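Local atomic coordinates of ULam111 (Flavobacterium sp., PDB entry 5WUT), a protein that probably hydrolyses the beta-1,3-glycosidic bonds of laminarin, as a laminarinase of glycoside hydrolase family 16. Residues 6-12 against 229-235; 118-122 against 163-167. All blocks are in the same frame, centred on the assembly; numbering follows the deposited sequence.

The chain enters the fold along 6-12, and this strand finds its partner only at the very end, where 229-235 runs antiparallel beside it. Contact 1 therefore closes a loop of nearly the whole protein, bringing the first ordered residues beside the C terminus at the surface. Contact 2 is nested inside that loop: 118-122 is followed, 40 residues later, by 163-167, and the two meet through side chains in the interior. The centres of contact 1 and contact 2 lie about 14 Å apart, and the nearest atoms of contact 1 and contact 2 are about 6 Å apart, so the two do not touch. Strand 83-90 connects them, hydrogen-bonding to strand 224-234 on one side and to strand 161-167 on the other.

Contact 1 (6-12 against 229-235); sequences KLVWEEH and DYIKVYQ
Leu7 lies on Tyr234 like a lid: its CD1 sits 4.0 Å from the centroid of the Tyr234 ring and only 12° off the normal, a CH-pi contact over the ring face. With CG trans to the backbone N (chi1 -179°), the leucine branch reaches across to the neighbouring strand. On the same face of the pair, Glu10 and Lys232 run alongside each other and point the same way. Their contact is mainly between the carboxylate and the aliphatic chain, Glu10 OE2 lying 3.4 Å from Lys232 CE; the ammonium NZ stays 4.6 Å from OE2, opposite in charge but beyond a salt bridge. Lys232 CE in turn lies above the centre of the Tyr230 ring, whose hydroxyl is hydrogen-bonded to Glu86.

The other face carries Trp9, Glu11, Ile231 and Val233. Here Val233 CG2 meets the edge of the indole near its plane, 4.1 Å from Trp9 CE3, while Phe202 of strand 200-208 packs against Trp9, Ile231 and Val233. Glu11 turns its carboxylate away to Trp23 NE1 and Phe13 N. Val8 points toward the partner strand, its CG2 3.6 Å from Val233 CG1 and its CG1 against Gln235 CB.

The backbone explains that orientation. Val233 O accepts a bond from Val8 N at 2.8 Å and a weak one from Trp9 N at 3.5 Å, while Val233 N donates to Trp9 O. Past this point Glu11 and Ile231 bond to each other in both directions. Two residues facing one make a classic beta bulge, set in an antiparallel pairing that joins the N-terminal strand to the C-terminal strand of the family 16 beta-jelly roll.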
ATOM      1  N   LYS A   6      -9.917  14.535  15.898  1.00 17.42           N
ATOM      2  CA  LYS A   6      -9.654  15.926  15.546  1.00 17.00           C
ATOM      3  C   LYS A   6      -8.166  16.131  15.280  1.00 15.82           C
ATOM      4  O   LYS A   6      -7.332  15.403  15.815  1.00 12.86           O
ATOM      5  CB  LYS A   6     -10.162  16.875  16.663  1.00 21.01           C
ATOM      6  CG  LYS A   6      -9.618  16.625  18.099  1.00 18.86           C
ATOM      7  CD  LYS A   6     -10.346  17.491  19.208  1.00 12.04           C
ATOM      8  CE  LYS A   6     -10.151  18.949  18.931  1.00 20.28           C
ATOM      9  NZ  LYS A   6     -10.545  19.782  20.097  1.00 27.89           N
ATOM     10  N   LEU A   7      -7.848  17.124  14.454  1.00 16.85           N
ATOM     11  CA  LEU A   7      -6.463  17.536  14.251  1.00 13.71           C
ATOM     12  C   LEU A   7      -6.012  18.308  15.474  1.00 18.37           C
ATOM     13  O   LEU A   7      -6.570  19.364  15.773  1.00 20.14           O
ATOM     14  CB  LEU A   7      -6.320  18.389  12.990  1.00 16.06           C
ATOM     15  CG  LEU A   7      -4.896  18.849  12.660  1.00 19.25           C
ATOM     16  CD1 LEU A   7      -4.042  17.661  12.275  1.00 17.27           C
ATOM     17  CD2 LEU A   7      -4.925  19.875  11.538  1.00 22.16           C
ATOM     18  N   VAL A   8      -5.023  17.789  16.195  1.00 14.04           N
ATOM     19  CA  VAL A   8      -4.594  18.430  17.436  1.00 13.05           C
ATOM     20  C   VAL A   8      -3.335  19.288  17.265  1.00 13.32           C
ATOM     21  O   VAL A   8      -3.108  20.206  18.048  1.00 14.94           O
ATOM     22  CB  VAL A   8      -4.360  17.395  18.564  1.00 14.23           C
ATOM     23  CG1 VAL A   8      -5.608  16.554  18.770  1.00 15.00           C
ATOM     24  CG2 VAL A   8      -3.150  16.511  18.271  1.00 14.62           C
ATOM     25  N   TRP A   9      -2.520  18.983  16.254  1.00 13.39           N
ATOM     26  CA  TRP A   9      -1.321  19.768  15.960  1.00 13.24           C
ATOM     27  C   TRP A   9      -0.859  19.502  14.540  1.00 11.15           C
ATOM     28  O   TRP A   9      -0.958  18.385  14.059  1.00 11.75           O
ATOM     29  CB  TRP A   9      -0.174  19.455  16.929  1.00 14.34           C
ATOM     30  CG  TRP A   9       1.052  20.305  16.667  1.00 13.77           C
ATOM     31  CD1 TRP A   9       1.159  21.660  16.843  1.00 16.46           C
ATOM     32  CD2 TRP A   9       2.342  19.862  16.206  1.00 12.98           C
ATOM     33  NE1 TRP A   9       2.416  22.085  16.497  1.00 17.28           N
ATOM     34  CE2 TRP A   9       3.167  21.004  16.114  1.00 12.61           C
ATOM     35  CE3 TRP A   9       2.876  18.613  15.853  1.00 13.71           C
ATOM     36  CZ2 TRP A   9       4.497  20.940  15.686  1.00 13.32           C
ATOM     37  CZ3 TRP A   9       4.194  18.547  15.431  1.00 13.33           C
ATOM     38  CH2 TRP A   9       4.990  19.702  15.348  1.00 15.00           C
ATOM     39  N   GLU A  10      -0.384  20.539  13.864  1.00 11.12           N
ATOM     40  CA  GLU A  10       0.232  20.363  12.559  1.00 12.29           C
ATOM     41  C   GLU A  10       1.440  21.269  12.431  1.00 14.90           C
ATOM     42  O   GLU A  10       1.416  22.431  12.842  1.00 15.32           O
ATOM     43  CB  GLU A  10      -0.745  20.647  11.408  1.00 16.31           C
ATOM     44  CG  GLU A  10      -0.102  20.417  10.032  1.00 17.93           C
ATOM     45  CD  GLU A  10      -1.043  20.669   8.876  1.00 25.74           C
ATOM     46  OE1 GLU A  10      -2.254  20.840   9.127  1.00 24.99           O
ATOM     47  OE2 GLU A  10      -0.565  20.692   7.716  1.00 26.34           O
ATOM     48  N   GLU A  11       2.506  20.699  11.883  1.00 13.98           N
ATOM     49  CA  GLU A  11       3.640  21.468  11.396  1.00 12.88           C
ATOM     50  C   GLU A  11       3.511  21.592   9.878  1.00 13.85           C
ATOM     51  O   GLU A  11       3.669  20.599   9.147  1.00 13.07           O
ATOM     52  CB  GLU A  11       4.960  20.791  11.768  1.00 11.73           C
ATOM     53  CG  GLU A  11       6.168  21.413  11.108  1.00 11.48           C
ATOM     54  CD  GLU A  11       6.368  22.874  11.502  1.00 12.76           C
ATOM     55  OE1 GLU A  11       5.877  23.757  10.764  1.00 13.24           O
ATOM     56  OE2 GLU A  11       7.019  23.124  12.543  1.00 13.13           O
ATOM     57  N   HIS A  12       3.207  22.801   9.405  1.00 15.29           N
ATOM     58  CA  HIS A  12       3.011  23.077   7.979  1.00 16.34           C
ATOM     59  C   HIS A  12       4.318  23.419   7.262  1.00 13.80           C
ATOM     60  O   HIS A  12       4.354  23.484   6.037  1.00 16.02           O
ATOM     61  CB  HIS A  12       2.041  24.251   7.763  1.00 20.86           C
ATOM     62  CG  HIS A  12       0.666  24.055   8.331  1.00 23.34           C
ATOM     63  ND1 HIS A  12       0.366  24.251   9.664  1.00 28.72           N
ATOM     64  CD2 HIS A  12      -0.506  23.748   7.726  1.00 24.70           C
ATOM     65  CE1 HIS A  12      -0.925  24.039   9.861  1.00 25.18           C
ATOM     66  NE2 HIS A  12      -1.478  23.735   8.700  1.00 26.82           N
ATOM     67  N   ASP A 229       6.712  18.124   3.640  1.00 10.40           N
ATOM     68  CA  ASP A 229       5.611  19.096   3.507  1.00 12.66           C
ATOM     69  C   ASP A 229       4.939  19.382   4.841  1.00 14.28           C
ATOM     70  O   ASP A 229       4.714  20.538   5.204  1.00 12.48           O
ATOM     71  CB  ASP A 229       4.602  18.560   2.484  1.00 11.45           C
ATOM     72  CG  ASP A 229       3.520  19.563   2.095  1.00 16.52           C
ATOM     73  OD1 ASP A 229       3.626  20.758   2.420  1.00 15.86           O
ATOM     74  OD2 ASP A 229       2.567  19.131   1.401  1.00 15.53           O
ATOM     75  N   TYR A 230       4.635  18.329   5.593  1.00 11.10           N
ATOM     76  CA  TYR A 230       3.976  18.511   6.870  1.00 10.39           C
ATOM     77  C   TYR A 230       4.091  17.292   7.781  1.00 10.39           C
ATOM     78  O   TYR A 230       4.447  16.191   7.344  1.00 10.31           O
ATOM     79  CB  TYR A 230       2.489  18.849   6.656  1.00 11.42           C
ATOM     80  CG  TYR A 230       1.638  17.768   5.996  1.00 12.64           C
ATOM     81  CD1 TYR A 230       1.334  16.573   6.659  1.00 12.92           C
ATOM     82  CD2 TYR A 230       1.094  17.970   4.738  1.00 12.43           C
ATOM     83  CE1 TYR A 230       0.543  15.601   6.066  1.00 10.81           C
ATOM     84  CE2 TYR A 230       0.292  17.012   4.140  1.00 14.62           C
ATOM     85  CZ  TYR A 230       0.019  15.839   4.806  1.00 14.32           C
ATOM     86  OH  TYR A 230      -0.778  14.905   4.185  1.00 14.51           O
ATOM     87  N   ILE A 231       3.789  17.520   9.053  1.00 10.67           N
ATOM     88  CA  ILE A 231       3.460  16.477  10.020  1.00  9.69           C
ATOM     89  C   ILE A 231       2.105  16.861  10.586  1.00 11.02           C
ATOM     90  O   ILE A 231       1.949  17.994  11.047  1.00 11.35           O
ATOM     91  CB  ILE A 231       4.476  16.378  11.178  1.00  9.65           C
ATOM     92  CG1 ILE A 231       5.870  16.025  10.667  1.00 12.44           C
ATOM     93  CG2 ILE A 231       4.008  15.330  12.193  1.00 12.11           C
ATOM     94  CD1 ILE A 231       6.955  16.231  11.737  1.00 12.49           C
ATOM     95  N   LYS A 232       1.137  15.940  10.550  1.00  9.77           N
ATOM     96  CA  LYS A 232      -0.190  16.162  11.140  1.00 10.62           C
ATOM     97  C   LYS A 232      -0.410  15.153  12.243  1.00 11.58           C
ATOM     98  O   LYS A 232      -0.055  13.981  12.089  1.00 10.02           O
ATOM     99  CB  LYS A 232      -1.309  16.019  10.095  1.00 11.04           C
ATOM    100  CG  LYS A 232      -1.341  17.121   9.070  1.00 14.75           C
ATOM    101  CD  LYS A 232      -2.378  16.813   7.996  1.00 15.03           C
ATOM    102  CE  LYS A 232      -2.343  17.856   6.896  1.00 15.44           C
ATOM    103  NZ  LYS A 232      -3.434  17.601   5.896  1.00 22.10           N
ATOM    104  N   VAL A 233      -0.999  15.590  13.349  1.00 10.25           N
ATOM    105  CA  VAL A 233      -1.336  14.679  14.443  1.00  9.78           C
ATOM    106  C   VAL A 233      -2.822  14.752  14.741  1.00 12.28           C
ATOM    107  O   VAL A 233      -3.347  15.829  15.057  1.00 11.80           O
ATOM    108  CB  VAL A 233      -0.576  15.005  15.738  1.00  9.54           C
ATOM    109  CG1 VAL A 233      -0.939  14.001  16.820  1.00 11.66           C
ATOM    110  CG2 VAL A 233       0.927  15.019  15.478  1.00 10.50           C
ATOM    111  N   TYR A 234      -3.493  13.611  14.633  1.00  9.32           N
ATOM    112  CA  TYR A 234      -4.918  13.518  14.945  1.00 12.02           C
ATOM    113  C   TYR A 234      -5.153  12.707  16.220  1.00 12.24           C
ATOM    114  O   TYR A 234      -4.499  11.692  16.431  1.00 13.39           O
ATOM    115  CB  TYR A 234      -5.692  12.859  13.799  1.00 12.15           C
ATOM    116  CG  TYR A 234      -5.623  13.551  12.458  1.00 12.40           C
ATOM    117  CD1 TYR A 234      -4.571  13.302  11.579  1.00 11.26           C
ATOM    118  CD2 TYR A 234      -6.629  14.411  12.052  1.00 13.74           C
ATOM    119  CE1 TYR A 234      -4.517  13.905  10.343  1.00 17.18           C
ATOM    120  CE2 TYR A 234      -6.589  15.019  10.811  1.00 15.03           C
ATOM    121  CZ  TYR A 234      -5.532  14.766   9.962  1.00 22.15           C
ATOM    122  OH  TYR A 234      -5.494  15.385   8.734  1.00 21.02           O
ATOM    123  N   GLN A 235      -6.072  13.154  17.074  1.00 12.61           N
ATOM    124  CA  GLN A 235      -6.447  12.385  18.264  1.00 11.39           C
ATOM    125  C   GLN A 235      -7.946  12.479  18.485  1.00 14.05           C
ATOM    126  O   GLN A 235      -8.540  13.484  18.114  1.00 14.28           O
ATOM    127  CB  GLN A 235      -5.702  12.884  19.506  1.00 12.86           C
ATOM    128  CG  GLN A 235      -4.190  12.769  19.458  1.00 12.93           C
ATOM    129  CD  GLN A 235      -3.522  13.282  20.728  1.00 17.50           C
ATOM    130  OE1 GLN A 235      -3.981  14.254  21.337  1.00 16.46           O
ATOM    131  NE2 GLN A 235      -2.440  12.634  21.132  1.00 12.37           N
TER

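Contact 2 (118-122 against 163-167); sequences EIDIL and YAIDW
Leu122 sits over one face of the Tyr163 ring, and the leucine can be followed outward atom by atom. Leu122 CB stands at the inner end of the ring, 3.9 Å from Tyr163 CG. One bond further, Leu122 CG lies 3.7 Å from the centroid of the Tyr163 ring and 4° off the normal, a CH-pi contact squarely over the face. The branch then slides to one side, Leu122 CD1 resting 3.6 Å from Tyr163 CD1 and equally close to Tyr163 CE1. A chi1 of -179°, which places Leu122 CG opposite the backbone N, brings CG over the middle of the ring. A serine in place of Tyr163 would probably leave Leu122 CG and CD1 without the surface they rest on and open a gap beside Leu91, which touches both side chains.

Ile121 also points toward the opposing strand, although it adjoins Leu122: both residues face Phe101, a classic beta bulge that interrupts the usual alternation. Ile121 CG2 packs against Tyr163 CB and the peptide between Tyr163 and Ala164, and Ile121 CG1 is 3.8 Å from Ile165 CG2, the two isoleucines crossing nearly at right angles. Ile119 CG2 meets Ile165 CD1 at 4.0 Å, and Ile119 CD1 lies over a face of the Trp167 indole. No direct hydrogen bond joins the segments; one water donates to Ile121 O at 3.0 Å and to Ala164 O at 3.1 Å.

With Glu123, segment 118-122 spells the ExDxxE signature that holds the catalytic acids in family 16 relatives. Asp120 points away from this apolar layer, beside strand 131-137. Strand 118-123 is bonded between 97-105 and 131-137, strand 161-167 between 83-90 and 172-176, so these side chains form part of the packing between facing layers of the jelly roll.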
ATOM      1  N   GLU A 118      11.060   3.257  20.308  1.00  7.71           N
ATOM      2  CA  GLU A 118      11.276   3.994  19.072  1.00  6.98           C
ATOM      3  C   GLU A 118      10.249   3.548  18.046  1.00  8.90           C
ATOM      4  O   GLU A 118       9.943   2.355  17.962  1.00 10.00           O
ATOM      5  CB  GLU A 118      12.699   3.749  18.553  1.00 11.24           C
ATOM      6  CG  GLU A 118      12.994   4.346  17.173  1.00  9.54           C
ATOM      7  CD  GLU A 118      14.420   4.091  16.693  1.00 11.23           C
ATOM      8  OE1 GLU A 118      15.314   3.829  17.526  1.00 13.34           O
ATOM      9  OE2 GLU A 118      14.651   4.153  15.476  1.00 10.39           O
ATOM     10  N   ILE A 119       9.717   4.498  17.281  1.00  9.14           N
ATOM     11  CA  ILE A 119       8.781   4.210  16.186  1.00  8.41           C
ATOM     12  C   ILE A 119       9.359   4.745  14.882  1.00  8.90           C
ATOM     13  O   ILE A 119       9.569   5.948  14.750  1.00  8.19           O
ATOM     14  CB  ILE A 119       7.382   4.854  16.407  1.00  8.84           C
ATOM     15  CG1 ILE A 119       6.876   4.601  17.830  1.00 10.10           C
ATOM     16  CG2 ILE A 119       6.384   4.357  15.318  1.00  9.25           C
ATOM     17  CD1 ILE A 119       5.604   5.351  18.162  1.00  7.54           C
ATOM     18  N   ASP A 120       9.626   3.855  13.926  1.00  8.38           N
ATOM     19  CA  ASP A 120      10.215   4.245  12.654  1.00  8.82           C
ATOM     20  C   ASP A 120       9.137   4.291  11.585  1.00 10.56           C
ATOM     21  O   ASP A 120       8.642   3.245  11.134  1.00  9.75           O
ATOM     22  CB  ASP A 120      11.315   3.271  12.232  1.00 10.04           C
ATOM     23  CG  ASP A 120      12.473   3.253  13.188  1.00 13.48           C
ATOM     24  OD1 ASP A 120      12.716   4.274  13.845  1.00 11.93           O
ATOM     25  OD2 ASP A 120      13.168   2.224  13.247  1.00 17.55           O
ATOM     26  N   ILE A 121       8.802   5.501  11.155  1.00  7.59           N
ATOM     27  CA  ILE A 121       7.625   5.716  10.316  1.00  7.39           C
ATOM     28  C   ILE A 121       7.973   5.872   8.829  1.00 10.00           C
ATOM     29  O   ILE A 121       7.391   5.199   7.976  1.00 10.10           O
ATOM     30  CB  ILE A 121       6.849   6.957  10.808  1.00  8.15           C
ATOM     31  CG1 ILE A 121       6.505   6.803  12.297  1.00  8.47           C
ATOM     32  CG2 ILE A 121       5.595   7.169   9.952  1.00  9.00           C
ATOM     33  CD1 ILE A 121       5.881   8.070  12.927  1.00 11.98           C
ATOM     34  N   LEU A 122       8.898   6.788   8.521  1.00  8.13           N
ATOM     35  CA  LEU A 122       9.484   6.893   7.191  1.00  9.45           C
ATOM     36  C   LEU A 122      10.913   6.408   7.322  1.00  9.09           C
ATOM     37  O   LEU A 122      11.690   6.995   8.059  1.00  9.38           O
ATOM     38  CB  LEU A 122       9.437   8.341   6.660  1.00 10.75           C
ATOM     39  CG  LEU A 122       9.985   8.681   5.258  1.00 10.70           C
ATOM     40  CD1 LEU A 122       9.532  10.083   4.919  1.00 11.88           C
ATOM     41  CD2 LEU A 122      11.509   8.582   5.080  1.00 12.05           C
ATOM     42  N   TYR A 163       3.348   8.881   4.830  1.00  7.86           N
ATOM     43  CA  TYR A 163       3.861   7.910   5.784  1.00  7.87           C
ATOM     44  C   TYR A 163       3.156   8.146   7.093  1.00  9.72           C
ATOM     45  O   TYR A 163       3.189   9.264   7.583  1.00  9.75           O
ATOM     46  CB  TYR A 163       5.378   8.062   5.946  1.00  9.25           C
ATOM     47  CG  TYR A 163       6.156   7.966   4.655  1.00  8.11           C
ATOM     48  CD1 TYR A 163       6.298   9.064   3.807  1.00  7.89           C
ATOM     49  CD2 TYR A 163       6.788   6.779   4.293  1.00 10.60           C
ATOM     50  CE1 TYR A 163       7.022   8.964   2.622  1.00  7.71           C
ATOM     51  CE2 TYR A 163       7.516   6.680   3.129  1.00 10.58           C
ATOM     52  CZ  TYR A 163       7.635   7.771   2.292  1.00  8.10           C
ATOM     53  OH  TYR A 163       8.373   7.655   1.114  1.00 10.57           O
ATOM     54  N   ALA A 164       2.489   7.131   7.646  1.00  8.09           N
ATOM     55  CA  ALA A 164       1.672   7.373   8.824  1.00  8.85           C
ATOM     56  C   ALA A 164       1.628   6.198   9.786  1.00  8.89           C
ATOM     57  O   ALA A 164       1.947   5.067   9.421  1.00  8.86           O
ATOM     58  CB  ALA A 164       0.248   7.744   8.403  1.00  9.70           C
ATOM     59  N   ILE A 165       1.229   6.484  11.024  1.00  8.32           N
ATOM     60  CA  ILE A 165       0.902   5.443  11.991  1.00  8.30           C
ATOM     61  C   ILE A 165      -0.455   5.722  12.614  1.00  8.89           C
ATOM     62  O   ILE A 165      -0.865   6.875  12.732  1.00  9.27           O
ATOM     63  CB  ILE A 165       1.943   5.316  13.125  1.00  6.65           C
ATOM     64  CG1 ILE A 165       2.164   6.659  13.829  1.00  9.15           C
ATOM     65  CG2 ILE A 165       3.251   4.788  12.572  1.00 10.03           C
ATOM     66  CD1 ILE A 165       3.028   6.551  15.087  1.00  9.67           C
ATOM     67  N   ASP A 166      -1.156   4.659  12.987  1.00  8.52           N
ATOM     68  CA  ASP A 166      -2.296   4.786  13.888  1.00  8.95           C
ATOM     69  C   ASP A 166      -1.878   4.086  15.159  1.00  9.71           C
ATOM     70  O   ASP A 166      -1.669   2.873  15.183  1.00 10.83           O
ATOM     71  CB  ASP A 166      -3.574   4.192  13.302  1.00 10.28           C
ATOM     72  CG  ASP A 166      -4.820   4.620  14.085  1.00 12.96           C
ATOM     73  OD1 ASP A 166      -4.758   5.645  14.790  1.00 17.46           O
ATOM     74  OD2 ASP A 166      -5.864   3.963  13.962  1.00 20.11           O
ATOM     75  N   TRP A 167      -1.735   4.872  16.213  1.00 10.54           N
ATOM     76  CA  TRP A 167      -1.115   4.443  17.451  1.00  9.39           C
ATOM     77  C   TRP A 167      -2.143   4.484  18.563  1.00  9.59           C
ATOM     78  O   TRP A 167      -2.715   5.541  18.857  1.00 11.56           O
ATOM     79  CB  TRP A 167       0.071   5.370  17.741  1.00  7.87           C
ATOM     80  CG  TRP A 167       0.722   5.296  19.098  1.00  9.40           C
ATOM     81  CD1 TRP A 167       0.690   4.267  20.007  1.00  9.65           C
ATOM     82  CD2 TRP A 167       1.523   6.319  19.682  1.00 10.33           C
ATOM     83  NE1 TRP A 167       1.420   4.600  21.127  1.00 11.34           N
ATOM     84  CE2 TRP A 167       1.942   5.857  20.951  1.00  9.31           C
ATOM     85  CE3 TRP A 167       1.917   7.595  19.257  1.00 10.99           C
ATOM     86  CZ2 TRP A 167       2.733   6.625  21.799  1.00  9.79           C
ATOM     87  CZ3 TRP A 167       2.702   8.349  20.098  1.00  9.25           C
ATOM     88  CH2 TRP A 167       3.105   7.865  21.351  1.00 10.57           C
TER
HETATM   89  O   HOH W   1       4.674   4.040   8.239  1.00 17.44           O